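Local coordinates for protein methyltransferase type 12 (PDB 3JWG) that probably methylates the 2'-oxygen of the 3'-terminal nucleotide of small RNAs with S-adenosyl-L-methionine, the chain here being its methyltransferase domain, at residues Thr20-Leu25 and Ser45-Asp50; Leu73-Leu78 and Ile86-Ser91; Glu110-Leu115 and Gln121-Val126; Val138-Lys143 and Lys169-Trp174. All blocks are in the same frame, centred on the assembly; numbering follows the deposited sequence.

Overall arrangement
The four contacts follow one another along a Rossmann-like methyltransferase domain, and each ties a helix or loop to its neighbour around the central sheet. Contacts 1 and 2 touch: L48 CD1 lies 4.0 Å from I86 CD1, which joins helix 42-48 to the outer strand 86-90. Contacts 3 and 4, their centres about 12 Å apart, are linked by two probable hydrogen bonds, E113 OE1 to T140 OG1 at 2.6 Å and E124 OE2 to W174 NE1 at 2.7 Å. Contact 3 comes nearest to the bound magnesium ion, with the side chain of V111 about 4 Å from it. The centres of contacts 2 and 4 lie about 30 Å apart, on opposite sides of the chain's centre.

Contact 1 of 4, residues Thr20-Leu25 and Ser45-Asp50; sequences TVVAVL and SLLLKD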
# COMPACT_ATOMS: atom_id res chain seq x y z
N THR A 20 3.38 7.54 -8.12
CA THR A 20 3.50 8.48 -7.01
C THR A 20 4.07 7.75 -5.80
O THR A 20 4.92 8.28 -5.09
CB THR A 20 2.13 9.07 -6.64
OG1 THR A 20 1.62 9.83 -7.75
CG2 THR A 20 2.27 9.97 -5.42
N VAL A 21 3.57 6.55 -5.54
CA VAL A 21 4.07 5.76 -4.41
C VAL A 21 5.57 5.52 -4.57
O VAL A 21 6.34 5.69 -3.63
CB VAL A 21 3.35 4.40 -4.31
CG1 VAL A 21 3.94 3.60 -3.16
CG2 VAL A 21 1.85 4.60 -4.10
N VAL A 22 5.98 5.12 -5.77
CA VAL A 22 7.40 4.86 -6.04
C VAL A 22 8.25 6.11 -5.77
O VAL A 22 9.31 6.02 -5.14
CB VAL A 22 7.60 4.41 -7.51
CG1 VAL A 22 9.09 4.20 -7.80
CG2 VAL A 22 6.82 3.13 -7.76
N ALA A 23 7.77 7.26 -6.23
CA ALA A 23 8.49 8.52 -6.04
C ALA A 23 8.64 8.85 -4.56
O ALA A 23 9.69 9.32 -4.13
CB ALA A 23 7.78 9.66 -6.77
N VAL A 24 7.59 8.62 -3.78
CA VAL A 24 7.68 8.90 -2.35
C VAL A 24 8.76 8.01 -1.73
O VAL A 24 9.60 8.49 -0.95
CB VAL A 24 6.33 8.66 -1.64
CG1 VAL A 24 6.50 8.79 -0.13
CG2 VAL A 24 5.30 9.67 -2.13
N LEU A 25 8.74 6.73 -2.06
CA LEU A 25 9.73 5.78 -1.55
C LEU A 25 11.14 6.25 -1.89
O LEU A 25 12.03 6.28 -1.03
CB LEU A 25 9.48 4.40 -2.15
CG LEU A 25 8.16 3.75 -1.71
CD1 LEU A 25 7.87 2.53 -2.55
CD2 LEU A 25 8.27 3.39 -0.23
N SER A 45 6.17 -4.44 -10.09
CA SER A 45 6.72 -4.24 -11.43
C SER A 45 7.45 -2.91 -11.54
O SER A 45 8.57 -2.85 -12.06
CB SER A 45 5.61 -4.27 -12.50
OG SER A 45 4.90 -5.49 -12.48
N LEU A 46 6.82 -1.85 -11.05
CA LEU A 46 7.41 -0.51 -11.11
C LEU A 46 8.66 -0.39 -10.25
O LEU A 46 9.61 0.30 -10.61
CB LEU A 46 6.40 0.55 -10.66
CG LEU A 46 5.17 0.82 -11.53
CD1 LEU A 46 4.39 1.98 -10.92
CD2 LEU A 46 5.59 1.17 -12.96
N LEU A 47 8.65 -1.05 -9.10
CA LEU A 47 9.80 -1.02 -8.19
C LEU A 47 11.02 -1.67 -8.84
O LEU A 47 12.15 -1.18 -8.70
CB LEU A 47 9.44 -1.72 -6.88
CG LEU A 47 8.45 -0.95 -6.00
CD1 LEU A 47 8.06 -1.79 -4.78
CD2 LEU A 47 9.07 0.38 -5.57
N LEU A 48 10.80 -2.78 -9.54
CA LEU A 48 11.88 -3.50 -10.21
C LEU A 48 12.55 -2.68 -11.31
O LEU A 48 13.71 -2.92 -11.66
CB LEU A 48 11.34 -4.81 -10.80
CG LEU A 48 11.09 -5.96 -9.83
CD1 LEU A 48 10.34 -7.09 -10.53
CD2 LEU A 48 12.42 -6.47 -9.27
N LYS A 49 11.83 -1.70 -11.85
CA LYS A 49 12.39 -0.86 -12.91
C LYS A 49 13.35 0.19 -12.36
O LYS A 49 14.04 0.86 -13.13
CB LYS A 49 11.27 -0.20 -13.70
CG LYS A 49 10.28 -1.19 -14.30
CD LYS A 49 9.24 -0.50 -15.16
CE LYS A 49 8.15 -1.46 -15.59
NZ LYS A 49 8.68 -2.64 -16.32
N ASP A 50 13.40 0.34 -11.04
CA ASP A 50 14.29 1.30 -10.41
C ASP A 50 15.35 0.54 -9.61
O ASP A 50 15.05 -0.02 -8.55
CB ASP A 50 13.50 2.23 -9.49
CG ASP A 50 14.29 3.45 -9.06
OD1 ASP A 50 15.43 3.28 -8.58
OD2 ASP A 50 13.78 4.58 -9.19
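V22 and L46 meet where helix 13-27 passes helix 42-48, and the attachment is made wholly of apolar side chains. One branch of V22 does the work: CG2 lies 3.9 Å from L46 CB and 4.1 Å from L46 CD1, pressing on the base and one tip of the leucine. The same methyl also reaches L47 CD2 at 4.2 Å, and it therefore rests between two consecutive leucines. One helical turn further on, L25 offers CD1 to L47 CD2 at 3.9 Å, the two side chains crossing at about a right angle. L47 does not set out straight at the other helix; the placing of its CG beside the backbone N (chi1 -70°) helps carry CD2 to both partners. Beside this apolar patch, D50 OD1 bonds to S52 OG, just past the segment.

F53 packs on V22, L25 and L47 together and closes the group from a loop. L25 also reaches A105 and T107 of strand 105-109 and I137 of strand 135-141, which seats helix 13-27 on the sheet while V22 faces helix 42-48.

Contact 2 of 4, residues Leu73-Leu78 and Ile86-Ser91; sequences LKIDRL and ISLFQS
I75 straddles the start of strand 86-90 with its two branches. Its CD1 abuts L88 CD1 at 3.5 Å, tighter than usual for two methyl carbons, while its CG2 rests against I86 CG2 at 4.1 Å. The first torsion aims the two branches at different residues of the strand: CG1 stands beside the backbone N (chi1 -54°) and CG2 anti to that N.

L73 supplies the second bump. Its CD1 sits over the dip between I86 and L88, nearer I86 CD1 (3.9 Å) than L88 CD1 (4.4 Å). I86 and L88 alternate with S87, whose side chain points the other way, and together they form a ridged surface with a shallow dip between the two residues. Between L73 and I75 the chain turns at K74, the first residue after helix 63-73 to leave helical angles (phi 51°). This turn lets both apolar side chains face the strand, and the short 3-10 segment 75-77 follows.

L44 of helix 42-48 packs on both L73 and L88. With no polar bond between the two segments, the join depends on the fit of branched aliphatic groups: apolar packing attaches the loop to the strand, while backbone bonds from S87 to I56 and G58 of strand 55-60 hold the strand itself in the sheet.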
# COMPACT_ATOMS: atom_id res chain seq x y z
N LEU A 73 4.51 -11.14 -13.36
CA LEU A 73 5.85 -10.58 -13.21
C LEU A 73 6.91 -11.40 -13.96
O LEU A 73 8.04 -10.95 -14.12
CB LEU A 73 6.21 -10.49 -11.73
CG LEU A 73 5.37 -9.51 -10.89
CD1 LEU A 73 5.63 -9.74 -9.42
CD2 LEU A 73 5.70 -8.09 -11.28
N LYS A 74 6.53 -12.59 -14.42
CA LYS A 74 7.45 -13.47 -15.15
C LYS A 74 8.75 -13.63 -14.38
O LYS A 74 9.83 -13.65 -14.97
CB LYS A 74 7.74 -12.89 -16.54
CG LYS A 74 6.52 -12.74 -17.43
CD LYS A 74 5.81 -14.07 -17.65
CE LYS A 74 4.56 -13.89 -18.49
NZ LYS A 74 3.79 -15.15 -18.63
N ILE A 75 8.64 -13.75 -13.06
CA ILE A 75 9.80 -13.88 -12.20
C ILE A 75 10.77 -15.00 -12.58
O ILE A 75 11.98 -14.78 -12.62
CB ILE A 75 9.36 -14.09 -10.73
CG1 ILE A 75 8.42 -12.96 -10.31
CG2 ILE A 75 10.57 -14.09 -9.83
CD1 ILE A 75 7.95 -13.05 -8.88
N ASP A 76 10.25 -16.19 -12.87
CA ASP A 76 11.11 -17.32 -13.23
C ASP A 76 11.84 -17.15 -14.55
O ASP A 76 12.46 -18.09 -15.05
CB ASP A 76 10.29 -18.62 -13.26
CG ASP A 76 9.22 -18.61 -14.33
OD1 ASP A 76 9.55 -18.39 -15.52
OD2 ASP A 76 8.03 -18.82 -13.99
N ARG A 77 11.79 -15.95 -15.12
CA ARG A 77 12.46 -15.66 -16.39
C ARG A 77 13.41 -14.49 -16.25
O ARG A 77 14.25 -14.24 -17.12
CB ARG A 77 11.43 -15.34 -17.48
CG ARG A 77 10.52 -16.49 -17.84
CD ARG A 77 9.46 -16.04 -18.84
NE ARG A 77 8.57 -17.12 -19.23
CZ ARG A 77 7.54 -16.98 -20.06
NH1 ARG A 77 7.27 -15.78 -20.57
NH2 ARG A 77 6.79 -18.02 -20.37
N LEU A 78 13.28 -13.76 -15.15
CA LEU A 78 14.14 -12.61 -14.90
C LEU A 78 15.58 -13.05 -14.69
O LEU A 78 15.85 -14.15 -14.23
CB LEU A 78 13.67 -11.85 -13.65
CG LEU A 78 12.58 -10.78 -13.81
CD1 LEU A 78 13.12 -9.63 -14.65
CD2 LEU A 78 11.35 -11.37 -14.45
N ILE A 86 13.55 -9.68 -5.67
CA ILE A 86 12.14 -9.85 -5.35
C ILE A 86 11.74 -11.13 -4.63
O ILE A 86 12.27 -12.22 -4.89
CB ILE A 86 11.30 -9.69 -6.63
CG1 ILE A 86 9.81 -9.63 -6.29
CG2 ILE A 86 11.58 -10.85 -7.57
CD1 ILE A 86 8.96 -9.14 -7.45
N SER A 87 10.77 -10.99 -3.73
CA SER A 87 10.24 -12.09 -2.95
C SER A 87 8.73 -11.94 -2.79
O SER A 87 8.21 -10.83 -2.71
CB SER A 87 10.89 -12.10 -1.57
OG SER A 87 10.21 -12.97 -0.69
N LEU A 88 8.02 -13.07 -2.76
CA LEU A 88 6.57 -13.06 -2.61
C LEU A 88 6.16 -14.17 -1.66
O LEU A 88 6.73 -15.26 -1.69
CB LEU A 88 5.88 -13.31 -3.96
CG LEU A 88 6.01 -12.29 -5.09
CD1 LEU A 88 5.52 -12.92 -6.39
CD2 LEU A 88 5.22 -11.05 -4.77
N PHE A 89 5.19 -13.89 -0.79
CA PHE A 89 4.70 -14.92 0.13
C PHE A 89 3.30 -14.60 0.62
O PHE A 89 2.85 -13.45 0.58
CB PHE A 89 5.68 -15.12 1.31
CG PHE A 89 5.69 -14.00 2.31
CD1 PHE A 89 4.80 -14.00 3.39
CD2 PHE A 89 6.64 -12.99 2.23
CE1 PHE A 89 4.86 -13.01 4.37
CE2 PHE A 89 6.71 -11.99 3.20
CZ PHE A 89 5.82 -12.00 4.27
N GLN A 90 2.60 -15.64 1.06
CA GLN A 90 1.23 -15.50 1.53
C GLN A 90 1.15 -15.21 3.02
O GLN A 90 1.98 -15.69 3.80
CB GLN A 90 0.43 -16.77 1.19
CG GLN A 90 -1.07 -16.66 1.44
CD GLN A 90 -1.84 -17.86 0.91
OE1 GLN A 90 -3.07 -17.90 0.97
NE2 GLN A 90 -1.12 -18.86 0.39
N SER A 91 0.17 -14.41 3.41
CA SER A 91 -0.04 -14.06 4.80
C SER A 91 -1.45 -13.52 5.01
O SER A 91 -2.01 -12.88 4.12
CB SER A 91 0.96 -13.00 5.26
OG SER A 91 0.67 -12.58 6.58

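Contact 3 of 4, residues Glu110-Leu115 and Gln121-Val126; sequences EVIEHL and QAFEKV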
# COMPACT_ATOMS: atom_id res chain seq x y z
N GLU A 110 -5.00 -0.19 -1.63
CA GLU A 110 -6.26 -0.92 -1.81
C GLU A 110 -6.39 -2.08 -0.83
O GLU A 110 -6.68 -3.22 -1.22
CB GLU A 110 -6.37 -1.41 -3.25
CG GLU A 110 -6.22 -0.28 -4.26
CD GLU A 110 -6.44 -0.71 -5.69
OE1 GLU A 110 -5.84 -1.73 -6.12
OE2 GLU A 110 -7.21 -0.04 -6.40
N VAL A 111 -6.19 -1.78 0.45
CA VAL A 111 -6.29 -2.78 1.50
C VAL A 111 -7.25 -2.40 2.61
O VAL A 111 -8.24 -3.10 2.84
CB VAL A 111 -4.91 -3.05 2.17
CG1 VAL A 111 -5.09 -3.96 3.38
CG2 VAL A 111 -3.94 -3.69 1.18
N ILE A 112 -6.98 -1.28 3.29
CA ILE A 112 -7.78 -0.89 4.45
C ILE A 112 -9.26 -0.69 4.22
O ILE A 112 -10.05 -0.97 5.12
CB ILE A 112 -7.22 0.39 5.16
CG1 ILE A 112 -7.32 1.61 4.25
CG2 ILE A 112 -5.78 0.15 5.59
CD1 ILE A 112 -6.95 2.90 4.95
N GLU A 113 -9.66 -0.23 3.04
CA GLU A 113 -11.08 -0.02 2.79
C GLU A 113 -11.85 -1.34 2.66
O GLU A 113 -13.07 -1.34 2.57
CB GLU A 113 -11.29 0.82 1.52
CG GLU A 113 -10.78 0.16 0.24
CD GLU A 113 -9.33 0.49 -0.06
OE1 GLU A 113 -8.58 0.87 0.86
OE2 GLU A 113 -8.94 0.34 -1.24
N HIS A 114 -11.14 -2.47 2.68
CA HIS A 114 -11.78 -3.78 2.57
C HIS A 114 -11.82 -4.55 3.89
O HIS A 114 -12.38 -5.65 3.95
CB HIS A 114 -11.05 -4.65 1.54
CG HIS A 114 -11.06 -4.08 0.16
ND1 HIS A 114 -12.22 -3.81 -0.52
CD2 HIS A 114 -10.04 -3.75 -0.67
CE1 HIS A 114 -11.92 -3.33 -1.72
NE2 HIS A 114 -10.61 -3.29 -1.83
N LEU A 115 -11.23 -3.99 4.94
CA LEU A 115 -11.18 -4.67 6.23
C LEU A 115 -12.26 -4.25 7.21
O LEU A 115 -12.56 -3.06 7.33
CB LEU A 115 -9.81 -4.42 6.87
CG LEU A 115 -8.59 -4.73 6.00
CD1 LEU A 115 -7.30 -4.37 6.74
CD2 LEU A 115 -8.59 -6.21 5.62
N GLN A 121 -8.04 -3.42 12.91
CA GLN A 121 -7.27 -3.23 14.14
C GLN A 121 -6.08 -4.20 14.17
O GLN A 121 -4.97 -3.82 14.55
CB GLN A 121 -8.18 -3.43 15.36
CG GLN A 121 -9.18 -2.27 15.55
CD GLN A 121 -10.10 -2.45 16.75
OE1 GLN A 121 -9.65 -2.64 17.88
NE2 GLN A 121 -11.41 -2.38 16.51
N ALA A 122 -6.31 -5.44 13.76
CA ALA A 122 -5.24 -6.43 13.74
C ALA A 122 -4.17 -5.99 12.74
O ALA A 122 -2.98 -6.04 13.03
CB ALA A 122 -5.80 -7.79 13.35
N PHE A 123 -4.61 -5.54 11.56
CA PHE A 123 -3.68 -5.09 10.52
C PHE A 123 -2.86 -3.88 10.99
O PHE A 123 -1.67 -3.77 10.66
CB PHE A 123 -4.44 -4.74 9.24
CG PHE A 123 -3.54 -4.27 8.12
CD1 PHE A 123 -2.63 -5.14 7.53
CD2 PHE A 123 -3.60 -2.96 7.66
CE1 PHE A 123 -1.79 -4.71 6.50
CE2 PHE A 123 -2.77 -2.51 6.63
CZ PHE A 123 -1.86 -3.39 6.05
N GLU A 124 -3.48 -2.98 11.75
CA GLU A 124 -2.79 -1.80 12.26
C GLU A 124 -1.60 -2.22 13.12
O GLU A 124 -0.51 -1.65 13.01
CB GLU A 124 -3.74 -0.95 13.12
CG GLU A 124 -4.91 -0.34 12.36
CD GLU A 124 -5.87 0.39 13.29
OE1 GLU A 124 -5.71 0.30 14.52
OE2 GLU A 124 -6.79 1.06 12.78
N LYS A 125 -1.81 -3.20 13.99
CA LYS A 125 -0.74 -3.69 14.85
C LYS A 125 0.37 -4.28 13.99
O LYS A 125 1.55 -3.96 14.15
CB LYS A 125 -1.24 -4.78 15.81
CG LYS A 125 -2.17 -4.29 16.91
CD LYS A 125 -2.49 -5.44 17.86
CE LYS A 125 -3.44 -5.01 18.97
NZ LYS A 125 -3.77 -6.17 19.86
N VAL A 126 -0.03 -5.15 13.06
CA VAL A 126 0.94 -5.78 12.16
C VAL A 126 1.77 -4.73 11.41
O VAL A 126 2.99 -4.87 11.26
CB VAL A 126 0.22 -6.66 11.10
CG1 VAL A 126 1.24 -7.16 10.07
CG2 VAL A 126 -0.46 -7.83 11.78
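V111 O, the backbone oxygen of a residue that meets F123 through its side-chain CG1, accepts a hydrogen bond from H114 N at 3.0 Å. That bond lies inside the turn and closes the short 3-10 segment 112-114; L115 N follows with one to I112 O at 3.2 Å. The tight turn they shape presents V111, I112 and L115 to a single aromatic side chain, F123 of helix 117-131.

The three meet F123 in different ways. V111 CG1 lies over one face of the ring, offset toward the rim, and comes closest to CZ at 4.2 Å. L115 approaches the root of the side chain instead: its CD1 sits 3.8 Å from F123 CB and 4.0 Å from CG. I112 CG2 touches CE2 at 4.1 Å, and both I112 and L115 run across the phenylalanine at about right angles. F123 can be met along its whole length because its CG stands anti to the backbone N (chi1 -180°), which throws the ring out from the helix toward the turn.

Other neighbours share the work: L93 packs on F123, and L120, from the same helix as F123, touches both I112 and L115.

The segment follows strand 105-109, the fourth strand of the Rossmann-like sheet, whose last residue I109 belongs with G37 to the magnesium site observed in this crystal. Separately, the sequence E110-V111-I112-E113-H114 resembles the ExxEH motif that supplies metal ligands in plant HEN1, and probably marks the catalytic metal site. F123 packs behind this loop, whose sequence is consistent with the metal-dependent active site of the HEN1 family.

Contact 4 of 4, residues Val138-Lys143 and Lys169-Trp174; sequences VSTPNK and KEFQTW. Unlike the reference sequence in segment 169-174: Q172 (reference Glu).
T140 and F171 point past one another from opposing backbones, the methyl of T140 above the aromatic face. CG2 is 4.0 Å from the ring centroid and 28° off its normal, a CH-pi contact displaced toward CD1 and CE1. T140 holds that methyl between its backbone N and carbonyl carbon and turns OG1 away from the ring, where it bonds to E113.

V138 comes at the ring from a different angle. Its CG1 reaches F171 CE1 at 3.9 Å and W174 CZ3 at 4.3 Å, and its backbone O approaches F171 CZ at 3.8 Å. One valine methyl thereby touches two aromatic residues set about a helical turn apart. F171 extends its CG anti to the backbone N (chi1 180°), which sends the ring from the helix to the strand. The indole NE1 of W174 bonds to E124, while W166 meets the indole edge-to-face.

Past the strand's end the link becomes polar. A water accepts from K143 NZ at 2.6 Å and donates to E170 OE1 at 2.7 Å, bridging opposite charges that do not touch directly.

The axes of strand 138-141 and helix 169-174 approach to 10.4 Å, at 159° between their N-to-C directions, nearly antiparallel. I112 of the loop before helix 117-131 packs beside V138. F171 and W174 set helix 168-182 over strand 135-141, whose neighbour 202-209 is also reached by F171 through Q203.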
# COMPACT_ATOMS: atom_id res chain seq x y z
N VAL A 138 0.10 4.65 2.94
CA VAL A 138 -1.23 4.05 2.84
C VAL A 138 -2.03 4.82 1.79
O VAL A 138 -2.16 6.04 1.88
CB VAL A 138 -2.01 4.11 4.18
CG1 VAL A 138 -3.35 3.40 4.02
CG2 VAL A 138 -1.20 3.48 5.30
N SER A 139 -2.54 4.10 0.80
CA SER A 139 -3.33 4.71 -0.26
C SER A 139 -4.72 4.07 -0.27
O SER A 139 -4.85 2.85 -0.19
CB SER A 139 -2.65 4.50 -1.62
OG SER A 139 -3.42 5.05 -2.67
N THR A 140 -5.75 4.90 -0.39
CA THR A 140 -7.11 4.41 -0.41
C THR A 140 -7.98 5.43 -1.15
O THR A 140 -7.66 6.62 -1.19
CB THR A 140 -7.63 4.21 1.04
OG1 THR A 140 -8.86 3.47 1.03
CG2 THR A 140 -7.85 5.55 1.74
N PRO A 141 -9.08 4.97 -1.76
CA PRO A 141 -10.00 5.83 -2.50
C PRO A 141 -10.61 6.94 -1.65
O PRO A 141 -10.77 6.80 -0.43
CB PRO A 141 -11.08 4.86 -2.97
CG PRO A 141 -10.35 3.58 -3.15
CD PRO A 141 -9.43 3.55 -1.93
N ASN A 142 -10.94 8.06 -2.29
CA ASN A 142 -11.60 9.15 -1.60
C ASN A 142 -13.06 8.94 -1.99
O ASN A 142 -13.45 9.19 -3.13
CB ASN A 142 -11.10 10.51 -2.08
CG ASN A 142 -12.12 11.63 -1.85
OD1 ASN A 142 -12.88 11.60 -0.88
ND2 ASN A 142 -12.13 12.61 -2.75
N LYS A 143 -13.86 8.43 -1.05
CA LYS A 143 -15.26 8.15 -1.35
C LYS A 143 -16.03 9.34 -1.91
O LYS A 143 -16.89 9.17 -2.77
CB LYS A 143 -15.99 7.63 -0.11
CG LYS A 143 -17.46 7.32 -0.40
CD LYS A 143 -18.10 6.40 0.63
CE LYS A 143 -18.25 7.05 1.98
NZ LYS A 143 -19.21 6.27 2.82
N LYS A 169 -12.35 12.83 5.61
CA LYS A 169 -12.38 13.05 7.06
C LYS A 169 -12.17 11.73 7.80
O LYS A 169 -11.47 11.67 8.82
CB LYS A 169 -13.72 13.65 7.48
CG LYS A 169 -13.86 13.83 8.98
CD LYS A 169 -15.25 14.33 9.34
CE LYS A 169 -15.39 14.50 10.84
NZ LYS A 169 -14.37 15.46 11.35
N GLU A 170 -12.78 10.67 7.29
CA GLU A 170 -12.65 9.36 7.91
C GLU A 170 -11.22 8.86 7.81
O GLU A 170 -10.68 8.34 8.78
CB GLU A 170 -13.59 8.36 7.23
CG GLU A 170 -15.06 8.69 7.44
CD GLU A 170 -15.98 7.69 6.80
OE1 GLU A 170 -15.67 7.22 5.68
OE2 GLU A 170 -17.02 7.38 7.41
N PHE A 171 -10.60 9.03 6.65
CA PHE A 171 -9.23 8.57 6.48
C PHE A 171 -8.25 9.38 7.34
O PHE A 171 -7.39 8.81 8.01
CB PHE A 171 -8.79 8.67 5.03
CG PHE A 171 -7.37 8.22 4.79
CD1 PHE A 171 -7.01 6.89 4.99
CD2 PHE A 171 -6.39 9.11 4.36
CE1 PHE A 171 -5.69 6.45 4.76
CE2 PHE A 171 -5.07 8.69 4.13
CZ PHE A 171 -4.72 7.36 4.33
N GLN A 172 -8.38 10.69 7.32
CA GLN A 172 -7.47 11.53 8.09
C GLN A 172 -7.63 11.33 9.59
O GLN A 172 -6.65 11.31 10.32
CB GLN A 172 -7.65 12.99 7.69
CG GLN A 172 -7.07 13.28 6.32
CD GLN A 172 -7.47 14.63 5.78
OE1 GLN A 172 -7.70 15.57 6.54
NE2 GLN A 172 -7.54 14.74 4.46
N THR A 173 -8.87 11.16 10.04
CA THR A 173 -9.13 10.93 11.45
C THR A 173 -8.47 9.61 11.86
O THR A 173 -7.81 9.52 12.90
CB THR A 173 -10.65 10.84 11.74
OG1 THR A 173 -11.27 12.08 11.37
CG2 THR A 173 -10.90 10.56 13.22
N TRP A 174 -8.65 8.60 11.03
CA TRP A 174 -8.06 7.28 11.27
C TRP A 174 -6.54 7.37 11.28
O TRP A 174 -5.88 6.85 12.18
CB TRP A 174 -8.48 6.30 10.17
CG TRP A 174 -7.74 5.01 10.22
CD1 TRP A 174 -7.99 3.95 11.06
CD2 TRP A 174 -6.60 4.64 9.44
NE1 TRP A 174 -7.07 2.95 10.84
CE2 TRP A 174 -6.20 3.35 9.85
CE3 TRP A 174 -5.86 5.29 8.43
CZ2 TRP A 174 -5.11 2.68 9.28
CZ3 TRP A 174 -4.77 4.62 7.86
CH2 TRP A 174 -4.41 3.33 8.29
O HOH W 1 -17.34 5.55 4.46